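Local coordinates for protein malonyl CoA-ACP transacylase (Xanthomonas oryzae pv. oryzae, PDB 3K89) that probably transfers the malonyl group from malonyl-CoA to holo acyl carrier protein, the step that supplies malonyl-ACP for fatty acid synthesis, at residues G132-V137 with Q168-G173; A67-G72 with E97-V102; L206-A211 with Q252-V257; L6-P11 with R273-G278. One frame throughout, in Å; residues are numbered along the deposited sequence.

Interaction 1 of 4, residues G132-V137 with Q168-G173; sequences GAMAAV and QIVIGG
Met134 reaches over Gly172 and Val170 on one face of an antiparallel pair, 132-137 with 168-173, that lies within the five-stranded mixed sheet of this acyltransferase fold. Its CB starts 3.7 Å from Ile171 O. CG then stands anti to the carbonyl carbon (chi1 -52°), and further bends at chi2 and chi3 fold the chain back over the neighbouring strand. SD settles directly on the bare backbone of Gly172, 3.5 Å from its CA, and CE ends 3.7 Å from Val170 CG1. The side chains of Met134 and Val170 cross at about a right angle. On the other face Ala135 CB meets Ile171 CG1, which chi1 of 65° holds between backbone N and carbonyl carbon, while Val137 adds a looser contact to the tip of Ile171; helices 142-152 and 175-187 pack against this side. Six backbone hydrogen bonds join the strands in the pairs Ala133-Gly173, Ala135-Ile171 and Val137-Ile169, with Met134-Gly172 and Ala136-Val170 as the non-hydrogen-bonded pairs between them. Met134 also touches Ser202, and its side chain comes within about 5 Å of that of His203, a predicted active-site residue, so this face looks toward the probable catalytic centre. Between the hydrogen-bonded pairs, Met134 CA lies 3.2 Å from Ile171 O in a bent CA-H...O contact.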
loop_
_atom_site.group_PDB
_atom_site.type_symbol
_atom_site.label_atom_id
_atom_site.label_comp_id
_atom_site.label_asym_id
_atom_site.label_seq_id
_atom_site.Cartn_x
_atom_site.Cartn_y
_atom_site.Cartn_z
ATOM N N GLY A 132 14.000 -13.846 3.549
ATOM C CA GLY A 132 13.962 -12.424 3.221
ATOM C C GLY A 132 13.961 -11.501 4.419
ATOM O O GLY A 132 13.730 -11.926 5.552
ATOM N N ALA A 133 14.217 -10.220 4.163
ATOM C CA ALA A 133 14.141 -9.198 5.187
ATOM C C ALA A 133 13.886 -7.860 4.542
ATOM O O ALA A 133 14.166 -7.673 3.349
ATOM C CB ALA A 133 15.450 -9.155 6.061
ATOM N N MET A 134 13.305 -6.965 5.331
ATOM C CA MET A 134 13.170 -5.553 4.977
ATOM C C MET A 134 13.618 -4.687 6.131
ATOM O O MET A 134 13.473 -5.079 7.279
ATOM C CB MET A 134 11.716 -5.218 4.667
ATOM C CG MET A 134 11.093 -6.135 3.648
ATOM S SD MET A 134 11.485 -5.655 1.962
ATOM C CE MET A 134 10.400 -4.257 1.580
ATOM N N ALA A 135 14.154 -3.506 5.825
ATOM C CA ALA A 135 14.575 -2.569 6.857
ATOM C C ALA A 135 14.293 -1.127 6.473
ATOM O O ALA A 135 14.504 -0.720 5.332
ATOM C CB ALA A 135 16.089 -2.744 7.169
ATOM N N ALA A 136 13.821 -0.349 7.436
ATOM C CA ALA A 136 13.625 1.071 7.191
ATOM C C ALA A 136 14.899 1.809 7.574
ATOM O O ALA A 136 15.510 1.521 8.619
ATOM C CB ALA A 136 12.440 1.589 7.991
ATOM N N VAL A 137 15.307 2.739 6.717
ATOM C CA VAL A 137 16.486 3.563 6.968
ATOM C C VAL A 137 15.973 4.993 7.011
ATOM O O VAL A 137 15.388 5.495 6.025
ATOM C CB VAL A 137 17.567 3.390 5.884
ATOM C CG1 VAL A 137 18.812 4.231 6.202
ATOM C CG2 VAL A 137 17.946 1.930 5.732
ATOM N N GLN A 168 13.179 8.643 4.348
ATOM C CA GLN A 168 12.712 7.281 4.614
ATOM C C GLN A 168 12.794 6.408 3.368
ATOM O O GLN A 168 12.063 6.620 2.397
ATOM C CB GLN A 168 11.298 7.191 5.216
ATOM C CG GLN A 168 11.006 5.702 5.577
ATOM C CD GLN A 168 9.610 5.391 6.099
ATOM O OE1 GLN A 168 9.047 6.111 6.940
ATOM N NE2 GLN A 168 9.066 4.271 5.634
ATOM N N ILE A 169 13.695 5.439 3.408
ATOM C CA ILE A 169 13.781 4.413 2.371
ATOM C C ILE A 169 13.710 3.075 3.062
ATOM O O ILE A 169 14.311 2.873 4.128
ATOM C CB ILE A 169 15.095 4.485 1.559
ATOM C CG1 ILE A 169 15.185 5.772 0.761
ATOM C CG2 ILE A 169 15.226 3.296 0.612
ATOM C CD1 ILE A 169 16.478 5.839 -0.041
ATOM N N VAL A 170 12.950 2.161 2.477
ATOM C CA VAL A 170 12.954 0.800 2.956
ATOM C C VAL A 170 13.786 -0.007 1.970
ATOM O O VAL A 170 13.586 0.075 0.757
ATOM C CB VAL A 170 11.513 0.245 3.072
ATOM C CG1 VAL A 170 11.525 -1.240 3.473
ATOM C CG2 VAL A 170 10.737 1.046 4.083
ATOM N N ILE A 171 14.739 -0.770 2.496
ATOM C CA ILE A 171 15.523 -1.693 1.679
ATOM C C ILE A 171 15.067 -3.119 1.944
ATOM O O ILE A 171 14.454 -3.384 2.972
ATOM C CB ILE A 171 17.057 -1.570 1.945
ATOM C CG1 ILE A 171 17.417 -1.981 3.380
ATOM C CG2 ILE A 171 17.530 -0.136 1.671
ATOM C CD1 ILE A 171 18.935 -1.915 3.658
ATOM N N GLY A 172 15.311 -3.999 0.985
ATOM C CA GLY A 172 14.872 -5.373 1.127
ATOM C C GLY A 172 15.641 -6.337 0.263
ATOM O O GLY A 172 16.356 -5.936 -0.655
ATOM N N GLY A 173 15.463 -7.624 0.546
ATOM C CA GLY A 173 16.085 -8.665 -0.259
ATOM C C GLY A 173 16.423 -9.861 0.609
ATOM O O GLY A 173 15.710 -10.151 1.578
#

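Interaction 2 of 4, residues A67-G72 with E97-V102; sequences ALLAAG and EYTALV
The helix that follows the probable nucleophile elbow, the GxSxG turn carrying the predicted active-site Ser94, packs here through Tyr98, Thr99 and Val102 against Leu69 and Gly72 of the long helix 61-81. The two segments cross at -42° with their axes 9.1 Å apart. Leu69 does most of the apolar work. With CG anti to the backbone N (chi1 -171°), its branch is carried across to the other helix, where CD1 rests on the backbone at Thr99 N and touches Tyr98 CB, each at 3.7 Å, and lies 4.2 Å from Val102 CG2. Leu69 crosses Tyr98 at about a right angle but slides past Thr99 in the opposite direction, and Leu109 of helix 109-126 also touches it. The Tyr98 ring leads away, toward Leu115, Val116 and Arg119 of that same helix.

The CB of Thr99 is set toward the long helix, and its two branches divide the work. CG2 rests over the backbone of that helix, 3.8 Å from Gly72 CA; the absence of a side chain on Gly72 makes room for this methyl. OG1 stands 3.6 Å from Leu69 CA and donates to a water 2.8 Å away, which in turn donates to Leu68 O at 2.9 Å. The water thus takes the hydroxyl proton and returns one of its own to a carbonyl that already accepts from Gly72 N within the helix. In this otherwise apolar, buried interface, a single bridging water therefore satisfies a hydroxyl and links the two helices by a directed polar path.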
loop_
_atom_site.group_PDB
_atom_site.type_symbol
_atom_site.label_atom_id
_atom_site.label_comp_id
_atom_site.label_asym_id
_atom_site.label_seq_id
_atom_site.Cartn_x
_atom_site.Cartn_y
_atom_site.Cartn_z
ATOM N N ALA A 67 -7.411 -8.112 4.014
ATOM C CA ALA A 67 -7.955 -7.371 5.148
ATOM C C ALA A 67 -7.835 -5.847 4.969
ATOM O O ALA A 67 -8.800 -5.118 5.216
ATOM C CB ALA A 67 -7.284 -7.827 6.438
ATOM N N LEU A 68 -6.667 -5.384 4.518
ATOM C CA LEU A 68 -6.452 -3.968 4.266
ATOM C C LEU A 68 -7.184 -3.475 3.034
ATOM O O LEU A 68 -7.598 -2.316 2.980
ATOM C CB LEU A 68 -4.966 -3.678 4.098
ATOM C CG LEU A 68 -4.214 -3.657 5.425
ATOM C CD1 LEU A 68 -2.745 -3.479 5.109
ATOM C CD2 LEU A 68 -4.732 -2.528 6.314
ATOM N N LEU A 69 -7.328 -4.338 2.037
ATOM C CA LEU A 69 -8.135 -3.986 0.869
ATOM C C LEU A 69 -9.606 -3.776 1.255
ATOM O O LEU A 69 -10.224 -2.780 0.863
ATOM C CB LEU A 69 -7.982 -5.022 -0.240
ATOM C CG LEU A 69 -8.635 -4.575 -1.555
ATOM C CD1 LEU A 69 -7.766 -4.811 -2.796
ATOM C CD2 LEU A 69 -9.985 -5.239 -1.694
ATOM N N ALA A 70 -10.156 -4.723 2.011
ATOM C CA ALA A 70 -11.511 -4.588 2.548
ATOM C C ALA A 70 -11.645 -3.309 3.363
ATOM O O ALA A 70 -12.589 -2.556 3.180
ATOM C CB ALA A 70 -11.885 -5.822 3.383
ATOM N N ALA A 71 -10.663 -3.038 4.214
ATOM C CA ALA A 71 -10.706 -1.866 5.086
ATOM C C ALA A 71 -10.722 -0.562 4.289
ATOM O O ALA A 71 -11.526 0.323 4.565
ATOM C CB ALA A 71 -9.509 -1.905 6.044
ATOM N N GLY A 72 -9.884 -0.471 3.265
ATOM C CA GLY A 72 -9.846 0.756 2.450
ATOM C C GLY A 72 -11.127 0.941 1.650
ATOM O O GLY A 72 -11.647 2.060 1.540
ATOM N N GLU A 97 -2.485 0.089 -3.951
ATOM C CA GLU A 97 -2.763 0.323 -5.371
ATOM C C GLU A 97 -3.943 -0.545 -5.831
ATOM O O GLU A 97 -4.744 -0.141 -6.688
ATOM C CB GLU A 97 -1.499 0.019 -6.173
ATOM C CG GLU A 97 -1.546 0.363 -7.654
ATOM C CD GLU A 97 -0.145 0.531 -8.206
ATOM O OE1 GLU A 97 0.670 1.209 -7.546
ATOM O OE2 GLU A 97 0.149 -0.008 -9.296
ATOM N N TYR A 98 -4.053 -1.750 -5.268
ATOM C CA TYR A 98 -5.199 -2.605 -5.597
ATOM C C TYR A 98 -6.487 -2.065 -4.996
ATOM O O TYR A 98 -7.547 -2.080 -5.636
ATOM C CB TYR A 98 -4.916 -4.029 -5.084
ATOM C CG TYR A 98 -3.808 -4.695 -5.872
ATOM C CD1 TYR A 98 -2.451 -4.482 -5.556
ATOM C CD2 TYR A 98 -4.121 -5.577 -6.904
ATOM C CE1 TYR A 98 -1.437 -5.076 -6.300
ATOM C CE2 TYR A 98 -3.125 -6.185 -7.641
ATOM C CZ TYR A 98 -1.792 -5.936 -7.334
ATOM O OH TYR A 98 -0.829 -6.549 -8.079
ATOM N N THR A 99 -6.392 -1.570 -3.768
ATOM C CA THR A 99 -7.541 -0.919 -3.148
ATOM C C THR A 99 -8.010 0.236 -4.040
ATOM O O THR A 99 -9.216 0.388 -4.256
ATOM C CB THR A 99 -7.185 -0.420 -1.749
ATOM O OG1 THR A 99 -6.435 -1.446 -1.058
ATOM C CG2 THR A 99 -8.453 -0.111 -0.963
ATOM N N ALA A 100 -7.068 1.025 -4.557
ATOM C CA ALA A 100 -7.382 2.154 -5.454
ATOM C C ALA A 100 -8.107 1.676 -6.713
ATOM O O ALA A 100 -9.074 2.307 -7.154
ATOM C CB ALA A 100 -6.129 2.905 -5.812
ATOM N N LEU A 101 -7.657 0.551 -7.267
ATOM C CA LEU A 101 -8.275 0.019 -8.477
ATOM C C LEU A 101 -9.703 -0.466 -8.211
ATOM O O LEU A 101 -10.571 -0.331 -9.082
ATOM C CB LEU A 101 -7.411 -1.076 -9.110
ATOM C CG LEU A 101 -6.129 -0.511 -9.727
ATOM C CD1 LEU A 101 -5.122 -1.638 -9.949
ATOM C CD2 LEU A 101 -6.400 0.196 -11.052
ATOM N N VAL A 102 -9.953 -0.986 -7.007
ATOM C CA VAL A 102 -11.315 -1.361 -6.634
ATOM C C VAL A 102 -12.154 -0.090 -6.484
ATOM O O VAL A 102 -13.265 -0.003 -7.041
ATOM C CB VAL A 102 -11.370 -2.262 -5.369
ATOM C CG1 VAL A 102 -12.815 -2.588 -4.960
ATOM C CG2 VAL A 102 -10.636 -3.566 -5.647
HETATM O O HOH W 1 -6.017 -0.371 1.473
#

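Interaction 3 of 4, residues L206-A211 with Q252-V257; sequences LMRDAA and QLYLPV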
loop_
_atom_site.group_PDB
_atom_site.type_symbol
_atom_site.label_atom_id
_atom_site.label_comp_id
_atom_site.label_asym_id
_atom_site.label_seq_id
_atom_site.Cartn_x
_atom_site.Cartn_y
_atom_site.Cartn_z
ATOM N N LEU A 206 13.660 -10.651 -5.702
ATOM C CA LEU A 206 13.245 -11.973 -5.217
ATOM C C LEU A 206 11.772 -12.252 -5.552
ATOM O O LEU A 206 11.309 -13.387 -5.453
ATOM C CB LEU A 206 13.507 -12.145 -3.712
ATOM C CG LEU A 206 14.976 -12.063 -3.236
ATOM C CD1 LEU A 206 15.052 -12.313 -1.744
ATOM C CD2 LEU A 206 15.918 -12.967 -4.002
ATOM N N MET A 207 11.043 -11.205 -5.944
ATOM C CA MET A 207 9.635 -11.345 -6.291
ATOM C C MET A 207 9.418 -11.517 -7.792
ATOM O O MET A 207 8.268 -11.502 -8.244
ATOM C CB MET A 207 8.880 -10.074 -5.869
ATOM C CG MET A 207 8.828 -9.799 -4.367
ATOM S SD MET A 207 7.881 -11.040 -3.448
ATOM C CE MET A 207 9.213 -12.008 -2.717
ATOM N N ARG A 208 10.485 -11.685 -8.576
ATOM C CA ARG A 208 10.313 -11.686 -10.040
ATOM C C ARG A 208 9.389 -12.802 -10.542
ATOM O O ARG A 208 8.522 -12.555 -11.383
ATOM C CB ARG A 208 11.667 -11.693 -10.769
ATOM C CG ARG A 208 11.571 -11.604 -12.282
ATOM C CD ARG A 208 11.027 -10.260 -12.726
ATOM N NE ARG A 208 10.761 -10.242 -14.163
ATOM C CZ ARG A 208 9.636 -10.673 -14.729
ATOM N NH1 ARG A 208 8.649 -11.164 -13.989
ATOM N NH2 ARG A 208 9.496 -10.612 -16.045
ATOM N N ASP A 209 9.571 -14.014 -10.025
ATOM C CA ASP A 209 8.744 -15.146 -10.435
ATOM C C ASP A 209 7.314 -15.046 -9.896
ATOM O O ASP A 209 6.355 -15.375 -10.615
ATOM C CB ASP A 209 9.397 -16.468 -10.037
ATOM C CG ASP A 209 10.653 -16.756 -10.836
ATOM O OD1 ASP A 209 10.715 -16.372 -12.026
ATOM O OD2 ASP A 209 11.586 -17.373 -10.273
ATOM N N ALA A 210 7.174 -14.582 -8.656
ATOM C CA ALA A 210 5.847 -14.329 -8.069
ATOM C C ALA A 210 5.064 -13.343 -8.937
ATOM O O ALA A 210 3.847 -13.476 -9.087
ATOM C CB ALA A 210 5.956 -13.813 -6.656
ATOM N N ALA A 211 5.779 -12.373 -9.511
ATOM C CA ALA A 211 5.167 -11.374 -10.409
ATOM C C ALA A 211 4.559 -12.010 -11.653
ATOM O O ALA A 211 3.489 -11.595 -12.113
ATOM C CB ALA A 211 6.182 -10.295 -10.796
ATOM N N GLN A 252 5.264 -3.641 -10.590
ATOM C CA GLN A 252 5.201 -3.152 -9.213
ATOM C C GLN A 252 5.820 -4.140 -8.227
ATOM O O GLN A 252 6.485 -3.727 -7.275
ATOM C CB GLN A 252 3.742 -2.887 -8.796
ATOM C CG GLN A 252 3.624 -2.063 -7.520
ATOM C CD GLN A 252 2.485 -2.502 -6.629
ATOM O OE1 GLN A 252 2.373 -3.684 -6.293
ATOM N NE2 GLN A 252 1.636 -1.552 -6.212
ATOM N N LEU A 253 5.586 -5.440 -8.433
ATOM C CA LEU A 253 5.906 -6.411 -7.386
ATOM C C LEU A 253 7.398 -6.559 -7.121
ATOM O O LEU A 253 7.807 -6.848 -5.980
ATOM C CB LEU A 253 5.299 -7.772 -7.742
ATOM C CG LEU A 253 5.058 -8.681 -6.538
ATOM C CD1 LEU A 253 3.883 -8.195 -5.711
ATOM C CD2 LEU A 253 4.838 -10.115 -6.957
ATOM N N TYR A 254 8.206 -6.366 -8.157
ATOM C CA TYR A 254 9.660 -6.608 -8.043
ATOM C C TYR A 254 10.495 -5.346 -8.188
ATOM O O TYR A 254 11.725 -5.400 -8.111
ATOM C CB TYR A 254 10.135 -7.689 -9.026
ATOM C CG TYR A 254 9.920 -7.398 -10.497
ATOM C CD1 TYR A 254 8.776 -7.848 -11.140
ATOM C CD2 TYR A 254 10.874 -6.704 -11.249
ATOM C CE1 TYR A 254 8.568 -7.615 -12.500
ATOM C CE2 TYR A 254 10.680 -6.457 -12.615
ATOM C CZ TYR A 254 9.524 -6.919 -13.231
ATOM O OH TYR A 254 9.302 -6.690 -14.579
ATOM N N LEU A 255 9.826 -4.214 -8.385
ATOM C CA LEU A 255 10.495 -2.915 -8.480
ATOM C C LEU A 255 10.093 -2.001 -7.318
ATOM O O LEU A 255 9.073 -2.220 -6.676
ATOM C CB LEU A 255 10.199 -2.274 -9.840
ATOM C CG LEU A 255 10.815 -3.000 -11.041
ATOM C CD1 LEU A 255 10.335 -2.408 -12.343
ATOM C CD2 LEU A 255 12.354 -2.992 -10.969
ATOM N N PRO A 256 10.919 -0.978 -7.013
ATOM C CA PRO A 256 10.638 -0.135 -5.858
ATOM C C PRO A 256 9.344 0.649 -5.953
ATOM O O PRO A 256 8.975 1.126 -7.027
ATOM C CB PRO A 256 11.843 0.824 -5.780
ATOM C CG PRO A 256 12.715 0.522 -6.894
ATOM C CD PRO A 256 12.233 -0.700 -7.629
ATOM N N VAL A 257 8.658 0.761 -4.823
ATOM C CA VAL A 257 7.488 1.636 -4.735
ATOM C C VAL A 257 7.972 3.075 -4.744
ATOM O O VAL A 257 8.717 3.488 -3.866
ATOM C CB VAL A 257 6.689 1.349 -3.439
ATOM C CG1 VAL A 257 5.631 2.422 -3.142
ATOM C CG2 VAL A 257 6.018 0.002 -3.528
#
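Two torsions bring Arg208 and Tyr254 face to face: chi1 of 61° tucks the Tyr254 ring back over its own backbone, and Arg208, with CG opposite the backbone N (chi1 -176°), turns at chi2 to lay its chain along that ring. The two side chains then run side by side, pointing the same way. Arg208 CD stands almost exactly over the middle of the Tyr254 ring, 3.5 Å from the centroid, in a CH-pi contact. Farther out the guanidinium lies flat on the phenol end of the ring, planes 9° apart, with NE 3.7 Å from Tyr254 CZ. Such a parallel, offset stack, to which the charge over the ring probably adds a cation-pi component, leaves the N-H groups pointing outward in their own plane, and Arg208 NH1 uses this to bond Asn212 OD1 one turn along its helix. The edge of the same ring receives Ala211 CB, 3.6 Å from Tyr254 CD1.

Beneath this stack the contact is apolar. Leu253 CD2 reaches Ala211 N at 3.5 Å and Ala210 CB at 3.9 Å, wedging against the first turn of the helix, while Met207, in its N-cap position, sets CB 3.4 Å from Leu253 O. Met207 then bends away toward Met123 and Ala126. The contact thus joins the start of helix 208-219 to the end of helix 242-254, with helix 109-126 packed against both through Met207 and Leu253. Just beyond, His203, a predicted active-site residue, is bonded through ND1 to Gln252 O, and the chain passes on from Tyr254 to the short strand 257-258 at the edge of the mixed sheet.

Interaction 4 of 4, residues L6-P11 with R273-G278; sequences LAFVFP and RIAECG
Val9 O accepts the shortest bond between the two strands, from Cys277 N at 2.8 Å and nearly straight (173° at the hydrogen). Three more backbone bonds precede it: Ala7 N to Arg273 O, Ala275 N to Ala7 O, and Val9 N to Ala275 O. Cys277 is then placed between two aromatic rings. Its CB touches Phe8 CD2 at 3.5 Å and Phe10 CE2 at 3.6 Å, and chi1 of -170° swings SG away from the backbone N, to the edge of the Phe8 ring and oblique to that of Phe10. Ala275 CB fills in over one face of Phe8, 3.8 Å from the ring centroid. In the parallel sheet of the larger, hydrolase-like part of the fold, strand 6-10 is the middle strand, flanked by 273-276 and by 86-92, which leads to the nucleophile elbow. On the other face Val9 CG1 meets Ile274 CG2 at 3.7 Å. Glu276 CB also faces this way, and its carboxylate is held by Ser284 OG and Leu283 N. Where the strands end, Pro11 leans on Gly278 near a bound glycerol, and two carbons, Phe10 CD2 at 3.3 Å and Pro11 CD at 3.6 Å, crowd Cys277 O, a buried carbonyl that has no polar partner in the model.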
loop_
_atom_site.group_PDB
_atom_site.type_symbol
_atom_site.label_atom_id
_atom_site.label_comp_id
_atom_site.label_asym_id
_atom_site.label_seq_id
_atom_site.Cartn_x
_atom_site.Cartn_y
_atom_site.Cartn_z
ATOM N N LEU A 6 -8.649 17.260 -4.809
ATOM C CA LEU A 6 -8.667 16.179 -3.812
ATOM C C LEU A 6 -8.175 14.841 -4.372
ATOM O O LEU A 6 -8.611 14.429 -5.422
ATOM C CB LEU A 6 -10.085 16.011 -3.249
ATOM C CG LEU A 6 -10.404 14.883 -2.257
ATOM C CD1 LEU A 6 -9.736 15.084 -0.897
ATOM C CD2 LEU A 6 -11.895 14.779 -2.078
ATOM N N ALA A 7 -7.274 14.167 -3.657
ATOM C CA ALA A 7 -6.932 12.782 -3.999
ATOM C C ALA A 7 -7.195 11.889 -2.785
ATOM O O ALA A 7 -7.207 12.361 -1.644
ATOM C CB ALA A 7 -5.474 12.659 -4.429
ATOM N N PHE A 8 -7.412 10.602 -3.043
ATOM C CA PHE A 8 -7.489 9.599 -1.974
ATOM C C PHE A 8 -6.300 8.666 -2.154
ATOM O O PHE A 8 -5.951 8.322 -3.294
ATOM C CB PHE A 8 -8.775 8.782 -2.075
ATOM C CG PHE A 8 -9.916 9.326 -1.263
ATOM C CD1 PHE A 8 -10.180 10.697 -1.236
ATOM C CD2 PHE A 8 -10.752 8.461 -0.564
ATOM C CE1 PHE A 8 -11.254 11.187 -0.487
ATOM C CE2 PHE A 8 -11.827 8.938 0.182
ATOM C CZ PHE A 8 -12.076 10.307 0.220
ATOM N N VAL A 9 -5.692 8.283 -1.030
ATOM C CA VAL A 9 -4.590 7.285 -1.027
ATOM C C VAL A 9 -4.978 6.137 -0.107
ATOM O O VAL A 9 -5.656 6.351 0.896
ATOM C CB VAL A 9 -3.201 7.874 -0.634
ATOM C CG1 VAL A 9 -2.726 8.912 -1.674
ATOM C CG2 VAL A 9 -3.196 8.468 0.771
ATOM N N PHE A 10 -4.525 4.922 -0.443
ATOM C CA PHE A 10 -4.937 3.736 0.306
ATOM C C PHE A 10 -3.723 3.041 0.889
ATOM O O PHE A 10 -2.727 2.850 0.193
ATOM C CB PHE A 10 -5.709 2.786 -0.617
ATOM C CG PHE A 10 -6.935 3.423 -1.225
ATOM C CD1 PHE A 10 -6.838 4.177 -2.406
ATOM C CD2 PHE A 10 -8.172 3.311 -0.582
ATOM C CE1 PHE A 10 -8.002 4.803 -2.947
ATOM C CE2 PHE A 10 -9.331 3.903 -1.119
ATOM C CZ PHE A 10 -9.239 4.663 -2.297
ATOM N N PRO A 11 -3.790 2.695 2.184
ATOM C CA PRO A 11 -2.630 2.115 2.863
ATOM C C PRO A 11 -2.376 0.645 2.556
ATOM O O PRO A 11 -3.249 -0.063 2.063
ATOM C CB PRO A 11 -2.986 2.265 4.343
ATOM C CG PRO A 11 -4.467 2.137 4.352
ATOM C CD PRO A 11 -4.927 2.886 3.104
ATOM N N ARG A 273 -5.263 18.454 -1.367
ATOM C CA ARG A 273 -5.904 17.770 -0.246
ATOM C C ARG A 273 -5.847 16.276 -0.502
ATOM O O ARG A 273 -6.204 15.838 -1.577
ATOM C CB ARG A 273 -7.373 18.178 -0.112
ATOM C CG ARG A 273 -7.637 19.672 0.106
ATOM C CD ARG A 273 -9.115 19.971 -0.138
ATOM N NE ARG A 273 -9.537 21.235 0.458
ATOM C CZ ARG A 273 -10.794 21.686 0.462
ATOM N NH1 ARG A 273 -11.768 20.983 -0.104
ATOM N NH2 ARG A 273 -11.079 22.848 1.039
ATOM N N ILE A 274 -5.398 15.508 0.491
ATOM C CA ILE A 274 -5.308 14.053 0.332
ATOM C C ILE A 274 -5.914 13.352 1.534
ATOM O O ILE A 274 -5.514 13.590 2.685
ATOM C CB ILE A 274 -3.846 13.581 0.108
ATOM C CG1 ILE A 274 -3.210 14.285 -1.101
ATOM C CG2 ILE A 274 -3.788 12.052 -0.084
ATOM C CD1 ILE A 274 -1.750 13.948 -1.353
ATOM N N ALA A 275 -6.881 12.484 1.276
ATOM C CA ALA A 275 -7.436 11.652 2.349
ATOM C C ALA A 275 -6.746 10.306 2.356
ATOM O O ALA A 275 -6.589 9.692 1.303
ATOM C CB ALA A 275 -8.917 11.462 2.161
ATOM N N GLU A 276 -6.373 9.837 3.547
ATOM C CA GLU A 276 -5.885 8.470 3.696
ATOM C C GLU A 276 -7.094 7.584 3.994
ATOM O O GLU A 276 -7.667 7.622 5.100
ATOM C CB GLU A 276 -4.811 8.387 4.791
ATOM C CG GLU A 276 -4.208 6.975 4.924
ATOM C CD GLU A 276 -2.906 6.934 5.711
ATOM O OE1 GLU A 276 -2.566 7.945 6.358
ATOM O OE2 GLU A 276 -2.203 5.910 5.641
ATOM N N CYS A 277 -7.479 6.784 3.001
ATOM C CA CYS A 277 -8.748 6.074 3.047
ATOM C C CYS A 277 -8.538 4.630 3.486
ATOM O O CYS A 277 -8.444 3.719 2.667
ATOM C CB CYS A 277 -9.411 6.136 1.670
ATOM S SG CYS A 277 -11.099 5.544 1.653
ATOM N N GLY A 278 -8.467 4.422 4.795
ATOM C CA GLY A 278 -8.194 3.099 5.349
ATOM C C GLY A 278 -7.556 3.277 6.717
ATOM O O GLY A 278 -7.462 4.393 7.212
#

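Starting from the N terminus, strand 6-10 enters interaction 4 at once but meets 273-276 only after some 260 residues, so this contact encloses the other three. Within that loop they follow in series: interaction 2 closes first, joining the long helix 61-81 to the helix after the elbow; interaction 1 then pairs two strands of the mixed sheet; interaction 3 brings helices 208-219 and 242-254 together. None cross. Interactions 2 and 4 touch where Thr99 meets Phe10, fixing helix to sheet. Glu97 and Gln252 link interactions 2 and 3 by a weak hydrogen bond, and Leu206 packs on Gly173, joining 3 to 1. Interactions 1 and 4 stay apart, their centres 24 Å from each other.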